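Local atomic coordinates of lipopolysaccharide export system protein LptH (PDB entry 4UU4), a protein that binds lipopolysaccharide and is required for its translocation from the inner to the outer membrane, possibly as part of a bridge across the periplasm. Residues R117-D122 with K137-T142; V81-G86 with T108-V113. All blocks are in the same frame, centred on the assembly; numbering follows the deposited sequence.

Interaction 1. Residues R117-D122 with K137-T142; sequences RVVLID and KIVYDT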
loop_
_atom_site.group_PDB
_atom_site.type_symbol
_atom_site.label_atom_id
_atom_site.label_comp_id
_atom_site.label_asym_id
_atom_site.label_seq_id
_atom_site.Cartn_x
_atom_site.Cartn_y
_atom_site.Cartn_z
ATOM N N ARG A 117 -1.819 -5.876 -6.331
ATOM C CA ARG A 117 -0.428 -5.804 -5.900
ATOM C C ARG A 117 -0.124 -4.542 -5.109
ATOM O O ARG A 117 -0.430 -3.431 -5.538
ATOM C CB ARG A 117 0.515 -5.911 -7.101
ATOM C CG ARG A 117 1.401 -7.144 -7.071
ATOM C CD ARG A 117 1.858 -7.539 -8.463
ATOM N NE ARG A 117 2.055 -8.983 -8.578
ATOM C CZ ARG A 117 1.075 -9.853 -8.804
ATOM N NH1 ARG A 117 -0.174 -9.425 -8.933
ATOM N NH2 ARG A 117 1.337 -11.150 -8.898
ATOM N N VAL A 118 0.485 -4.720 -3.945
ATOM C CA VAL A 118 0.872 -3.591 -3.110
ATOM C C VAL A 118 2.382 -3.578 -2.903
ATOM O O VAL A 118 2.921 -4.425 -2.195
ATOM C CB VAL A 118 0.188 -3.645 -1.733
ATOM C CG1 VAL A 118 0.434 -2.358 -0.978
ATOM C CG2 VAL A 118 -1.303 -3.890 -1.890
ATOM N N VAL A 119 3.065 -2.614 -3.514
ATOM C CA VAL A 119 4.515 -2.528 -3.363
ATOM C C VAL A 119 4.955 -1.425 -2.397
ATOM O O VAL A 119 4.634 -0.250 -2.569
ATOM C CB VAL A 119 5.247 -2.418 -4.722
ATOM C CG1 VAL A 119 4.560 -1.411 -5.616
ATOM C CG2 VAL A 119 6.710 -2.059 -4.518
ATOM N N LEU A 120 5.680 -1.844 -1.367
ATOM C CA LEU A 120 6.205 -0.962 -0.339
ATOM C C LEU A 120 7.686 -0.726 -0.601
ATOM O O LEU A 120 8.456 -1.674 -0.720
ATOM C CB LEU A 120 6.023 -1.607 1.037
ATOM C CG LEU A 120 4.630 -2.182 1.314
ATOM C CD1 LEU A 120 4.705 -3.655 1.678
ATOM C CD2 LEU A 120 3.934 -1.407 2.413
ATOM N N ILE A 121 8.079 0.538 -0.702
ATOM C CA ILE A 121 9.470 0.889 -0.949
ATOM C C ILE A 121 9.922 1.584 0.330
ATOM O O ILE A 121 9.092 2.054 1.118
ATOM C CB ILE A 121 9.655 1.541 -2.336
ATOM C CG1 ILE A 121 9.196 0.588 -3.442
ATOM C CG2 ILE A 121 11.102 1.947 -2.564
ATOM C CD1 ILE A 121 9.717 0.954 -4.814
ATOM N N ASP A 122 11.241 1.626 0.520
ATOM C CA ASP A 122 11.956 2.442 1.536
ATOM C C ASP A 122 11.622 2.422 3.021
ATOM O O ASP A 122 10.958 3.317 3.533
ATOM C CB ASP A 122 11.932 3.914 1.174
ATOM C CG ASP A 122 13.249 4.592 1.486
ATOM O OD1 ASP A 122 14.075 3.983 2.191
ATOM O OD2 ASP A 122 13.457 5.737 1.022
ATOM N N LYS A 137 12.375 -3.382 -0.037
ATOM C CA LYS A 137 11.200 -3.404 -0.895
ATOM C C LYS A 137 10.364 -4.670 -0.706
ATOM O O LYS A 137 10.878 -5.787 -0.787
ATOM C CB LYS A 137 11.622 -3.256 -2.357
ATOM C CG LYS A 137 10.507 -3.494 -3.356
ATOM C CD LYS A 137 11.001 -3.344 -4.776
ATOM C CE LYS A 137 9.952 -3.809 -5.767
ATOM N NZ LYS A 137 10.239 -3.362 -7.157
ATOM N N ILE A 138 9.070 -4.490 -0.458
ATOM C CA ILE A 138 8.176 -5.622 -0.240
ATOM C C ILE A 138 6.967 -5.591 -1.168
ATOM O O ILE A 138 6.190 -4.650 -1.154
ATOM C CB ILE A 138 7.678 -5.682 1.216
ATOM C CG1 ILE A 138 8.840 -5.944 2.171
ATOM C CG2 ILE A 138 6.634 -6.766 1.371
ATOM C CD1 ILE A 138 8.418 -6.085 3.612
ATOM N N VAL A 139 6.811 -6.634 -1.974
ATOM C CA VAL A 139 5.674 -6.730 -2.876
ATOM C C VAL A 139 4.628 -7.680 -2.299
ATOM O O VAL A 139 4.955 -8.776 -1.859
ATOM C CB VAL A 139 6.113 -7.199 -4.270
ATOM C CG1 VAL A 139 4.955 -7.104 -5.252
ATOM C CG2 VAL A 139 7.287 -6.365 -4.747
ATOM N N TYR A 140 3.368 -7.259 -2.302
ATOM C CA TYR A 140 2.310 -8.031 -1.661
ATOM C C TYR A 140 1.111 -8.302 -2.569
ATOM O O TYR A 140 0.329 -7.398 -2.876
ATOM C CB TYR A 140 1.863 -7.345 -0.368
ATOM C CG TYR A 140 0.738 -8.051 0.353
ATOM C CD1 TYR A 140 0.801 -9.410 0.622
ATOM C CD2 TYR A 140 -0.382 -7.355 0.777
ATOM C CE1 TYR A 140 -0.225 -10.055 1.283
ATOM C CE2 TYR A 140 -1.411 -7.991 1.440
ATOM C CZ TYR A 140 -1.329 -9.337 1.689
ATOM O OH TYR A 140 -2.360 -9.970 2.348
ATOM N N ASP A 141 0.982 -9.553 -2.997
ATOM C CA ASP A 141 -0.202 -10.006 -3.710
ATOM C C ASP A 141 -1.326 -10.160 -2.693
ATOM O O ASP A 141 -1.211 -10.938 -1.754
ATOM C CB ASP A 141 0.083 -11.337 -4.409
ATOM C CG ASP A 141 -1.033 -11.764 -5.348
ATOM O OD1 ASP A 141 -2.214 -11.751 -4.938
ATOM O OD2 ASP A 141 -0.726 -12.117 -6.506
ATOM N N THR A 142 -2.407 -9.412 -2.878
ATOM C CA THR A 142 -3.527 -9.455 -1.944
ATOM C C THR A 142 -4.461 -10.630 -2.225
ATOM O O THR A 142 -5.298 -10.981 -1.392
ATOM C CB THR A 142 -4.347 -8.150 -1.985
ATOM O OG1 THR A 142 -4.901 -7.972 -3.295
ATOM C CG2 THR A 142 -3.473 -6.952 -1.638
#

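Interaction 2. Residues V81-G86 with T108-V113; sequences VVTSVG and TIQYFV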
loop_
_atom_site.group_PDB
_atom_site.type_symbol
_atom_site.label_atom_id
_atom_site.label_comp_id
_atom_site.label_asym_id
_atom_site.label_seq_id
_atom_site.Cartn_x
_atom_site.Cartn_y
_atom_site.Cartn_z
ATOM N N VAL A 81 -3.881 2.440 -10.091
ATOM C CA VAL A 81 -2.872 2.490 -9.041
ATOM C C VAL A 81 -3.096 3.656 -8.073
ATOM O O VAL A 81 -3.394 4.789 -8.478
ATOM C CB VAL A 81 -1.430 2.531 -9.618
ATOM C CG1 VAL A 81 -1.205 3.790 -10.449
ATOM C CG2 VAL A 81 -0.392 2.412 -8.502
ATOM N N VAL A 82 -2.963 3.354 -6.787
ATOM C CA VAL A 82 -3.076 4.348 -5.732
ATOM C C VAL A 82 -1.723 4.479 -5.039
ATOM O O VAL A 82 -1.324 3.593 -4.290
ATOM C CB VAL A 82 -4.124 3.917 -4.686
ATOM C CG1 VAL A 82 -4.191 4.916 -3.542
ATOM C CG2 VAL A 82 -5.485 3.741 -5.342
ATOM N N THR A 83 -1.014 5.574 -5.286
ATOM C CA THR A 83 0.293 5.765 -4.669
ATOM C C THR A 83 0.206 6.696 -3.466
ATOM O O THR A 83 -0.224 7.839 -3.592
ATOM C CB THR A 83 1.319 6.332 -5.664
ATOM O OG1 THR A 83 1.366 5.505 -6.830
ATOM C CG2 THR A 83 2.697 6.383 -5.032
ATOM N N SER A 84 0.620 6.198 -2.303
ATOM C CA SER A 84 0.654 6.991 -1.079
ATOM C C SER A 84 2.079 7.268 -0.600
ATOM O O SER A 84 2.977 6.426 -0.734
ATOM C CB SER A 84 -0.141 6.302 0.033
ATOM O OG SER A 84 -0.144 7.083 1.217
ATOM N N VAL A 85 2.263 8.459 -0.035
ATOM C CA VAL A 85 3.542 8.880 0.530
ATOM C C VAL A 85 3.326 9.529 1.896
ATOM O O VAL A 85 2.507 10.453 2.037
ATOM C CB VAL A 85 4.265 9.884 -0.396
ATOM C CG1 VAL A 85 5.369 10.613 0.358
ATOM C CG2 VAL A 85 4.809 9.180 -1.637
ATOM N N GLY A 86 4.059 9.033 2.892
ATOM C CA GLY A 86 3.994 9.543 4.253
ATOM C C GLY A 86 5.271 9.259 5.036
ATOM O O GLY A 86 6.308 8.955 4.445
ATOM N N THR A 108 7.163 4.801 0.526
ATOM C CA THR A 108 6.234 4.887 -0.601
ATOM C C THR A 108 5.428 3.597 -0.724
ATOM O O THR A 108 5.988 2.508 -0.657
ATOM C CB THR A 108 6.958 5.190 -1.933
ATOM O OG1 THR A 108 7.636 6.446 -1.835
ATOM C CG2 THR A 108 5.972 5.246 -3.089
ATOM N N ILE A 109 4.112 3.710 -0.884
ATOM C CA ILE A 109 3.295 2.516 -1.101
ATOM C C ILE A 109 2.477 2.648 -2.378
ATOM O O ILE A 109 1.797 3.639 -2.573
ATOM C CB ILE A 109 2.334 2.253 0.077
ATOM C CG1 ILE A 109 3.105 1.959 1.365
ATOM C CG2 ILE A 109 1.402 1.089 -0.241
ATOM C CD1 ILE A 109 2.202 1.701 2.559
ATOM N N GLN A 110 2.543 1.657 -3.256
ATOM C CA GLN A 110 1.696 1.673 -4.443
ATOM C C GLN A 110 0.694 0.534 -4.384
ATOM O O GLN A 110 1.072 -0.619 -4.195
ATOM C CB GLN A 110 2.537 1.541 -5.704
ATOM C CG GLN A 110 3.638 2.563 -5.813
ATOM C CD GLN A 110 4.576 2.262 -6.958
ATOM O OE1 GLN A 110 5.464 1.416 -6.840
ATOM N NE2 GLN A 110 4.387 2.952 -8.077
ATOM N N TYR A 111 -0.582 0.860 -4.542
ATOM C CA TYR A 111 -1.626 -0.152 -4.567
ATOM C C TYR A 111 -2.138 -0.316 -5.991
ATOM O O TYR A 111 -3.002 0.435 -6.451
ATOM C CB TYR A 111 -2.757 0.197 -3.589
ATOM C CG TYR A 111 -3.935 -0.757 -3.621
ATOM C CD1 TYR A 111 -3.750 -2.126 -3.784
ATOM C CD2 TYR A 111 -5.234 -0.288 -3.477
ATOM C CE1 TYR A 111 -4.825 -2.995 -3.815
ATOM C CE2 TYR A 111 -6.311 -1.147 -3.503
ATOM C CZ TYR A 111 -6.104 -2.498 -3.670
ATOM O OH TYR A 111 -7.187 -3.344 -3.697
ATOM N N PHE A 112 -1.567 -1.292 -6.688
ATOM C CA PHE A 112 -1.949 -1.608 -8.055
ATOM C C PHE A 112 -3.249 -2.410 -8.050
ATOM O O PHE A 112 -3.238 -3.634 -8.138
ATOM C CB PHE A 112 -0.831 -2.396 -8.751
ATOM C CG PHE A 112 0.400 -1.574 -9.044
ATOM C CD1 PHE A 112 0.501 -0.843 -10.219
ATOM C CD2 PHE A 112 1.456 -1.534 -8.147
ATOM C CE1 PHE A 112 1.631 -0.088 -10.492
ATOM C CE2 PHE A 112 2.586 -0.780 -8.416
ATOM C CZ PHE A 112 2.673 -0.058 -9.586
ATOM N N VAL A 113 -4.366 -1.699 -7.952
ATOM C CA VAL A 113 -5.674 -2.317 -7.735
ATOM C C VAL A 113 -6.132 -3.290 -8.833
ATOM O O VAL A 113 -6.733 -4.323 -8.532
ATOM C CB VAL A 113 -6.743 -1.239 -7.431
ATOM C CG1 VAL A 113 -6.223 0.144 -7.812
ATOM C CG2 VAL A 113 -8.061 -1.557 -8.116
#

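Interaction 1. Residues R117-D122 with K137-T142
Arg117 and Asp141 face each other at one end of an antiparallel strand pair in the β-jellyroll of LptH, with strands 117-121 and 137-141 side by side in one of its two sheets. The long arginine spans two partners. Arg117 CG, a methylene, lies 4.0 Å from Val139 CG1, and the bend at chi3 then carries the guanidinium to Asp141, whose carboxylate sits over one face of it. Arg117 NH2 is 3.3 Å from Asp141 OD2, but the two planes are 67° apart and no N-H points at the oxygen: this salt bridge is purely electrostatic. The other oxygen, OD1, accepts the backbone N-H groups of Gln143 and Arg144, which should hold the carboxylate in place.

On the opposite face, which looks toward strand 89-93 of the second sheet, the residues are largely apolar. Val118 forms a hydrogen-bonded pair with Tyr140, Val118 N to Tyr140 O and Tyr140 N to Val118 O both being 2.9 Å. Val118 CG2, anti to the carbonyl carbon, points back toward the start of its strand and meets Thr142 CG2, 3.8 Å away, with the two side chains at about a right angle; it also lies obliquely to the Tyr140 ring. Branching at CB favours the extended backbone of a strand and gives valine a methyl for Thr142 without a long side chain. The buried Tyr140 carries its hydroxyl to the second sheet, where Gln93 NE2 is hydrogen-bonded to it.

Leu120 pairs with Ile138 in the same manner, and the bond from Leu120 N to Ile138 O is almost straight, 178° at the hydrogen. On the inner side of that bond Leu120 CD1 lies against the base of Ile138, 3.6 Å from its CB and 3.7 Å from its CG2.

Interaction 2. Residues V81-G86 with T108-V113
Thr108 meets strand 81-85 beside the corner where its own chain enters the sheet. Its CG2 lies 4.0 Å from Thr83 CG2, while OG1 approaches a methyl of Val85. Ile109 follows with a hydrogen-bonded pair to Ser84: Ile109 N gives to Ser84 O, and Ser84 N gives to Ile109 O at 2.8 Å. The isoleucine side chain points to the inner face, against Ala89 and Tyr91 of the facing jellyroll sheet. The small Ser84 beside it is also buried, its hydroxyl satisfied by Thr65 O.

Gln110 returns to the outer face and lies alongside Thr83, its CG 3.9 Å from Thr83 OG1; with both residues partly exposed, polar side chains fit there. Tyr111 pairs with Val82 on the inner face, where Tyr111 N bonds Val82 O at 2.8 Å. The tyrosine has CG anti to its backbone N (chi1 176°), which carries the ring away from strand 81-85. Val82 touches it CB to CB at 4.1 Å, and Val82 CG2 comes obliquely near the ring.

Phe112, centre of an inverse gamma turn, brings its ring alongside Val81, whose CG2 stands over one face, 3.9 Å from the Phe112 ring centroid and 15° off the normal: a CH-π contact. Val113 ends the walk, its CG1 standing 4.4 Å from Val82 CG2.

The chemistry is thus two-sided: a mostly apolar inner face, consistent with a protein that carries a lipid, and an outer face mixing threonine and glutamine with the Val81-Phe112 contact and the exposed Val85.

In the fold
Interactions 1 and 2 are two neighbouring seams of one sheet, their centres 9 Å apart, joined because strands 109-112 and 117-121 are consecutive in the chain and adjacent in the sheet. Probable backbone bonds close the join at both ends, Arg117 O to Phe112 N at 2.7 Å and Ile121 N to Thr108 O at 2.9 Å. Side chains continue it on both faces: Val119 CG1 packs on Phe112 CE2 at 3.5 Å, and on the inner face Leu120 CD2 meets Ile109 CD1 at 3.6 Å. With Val118 packing on Tyr111, the residues Val82, Tyr111, Val118 and Tyr140 form an inner row across four strands, consistent with the lipid-carrying interior of Lpt jellyrolls.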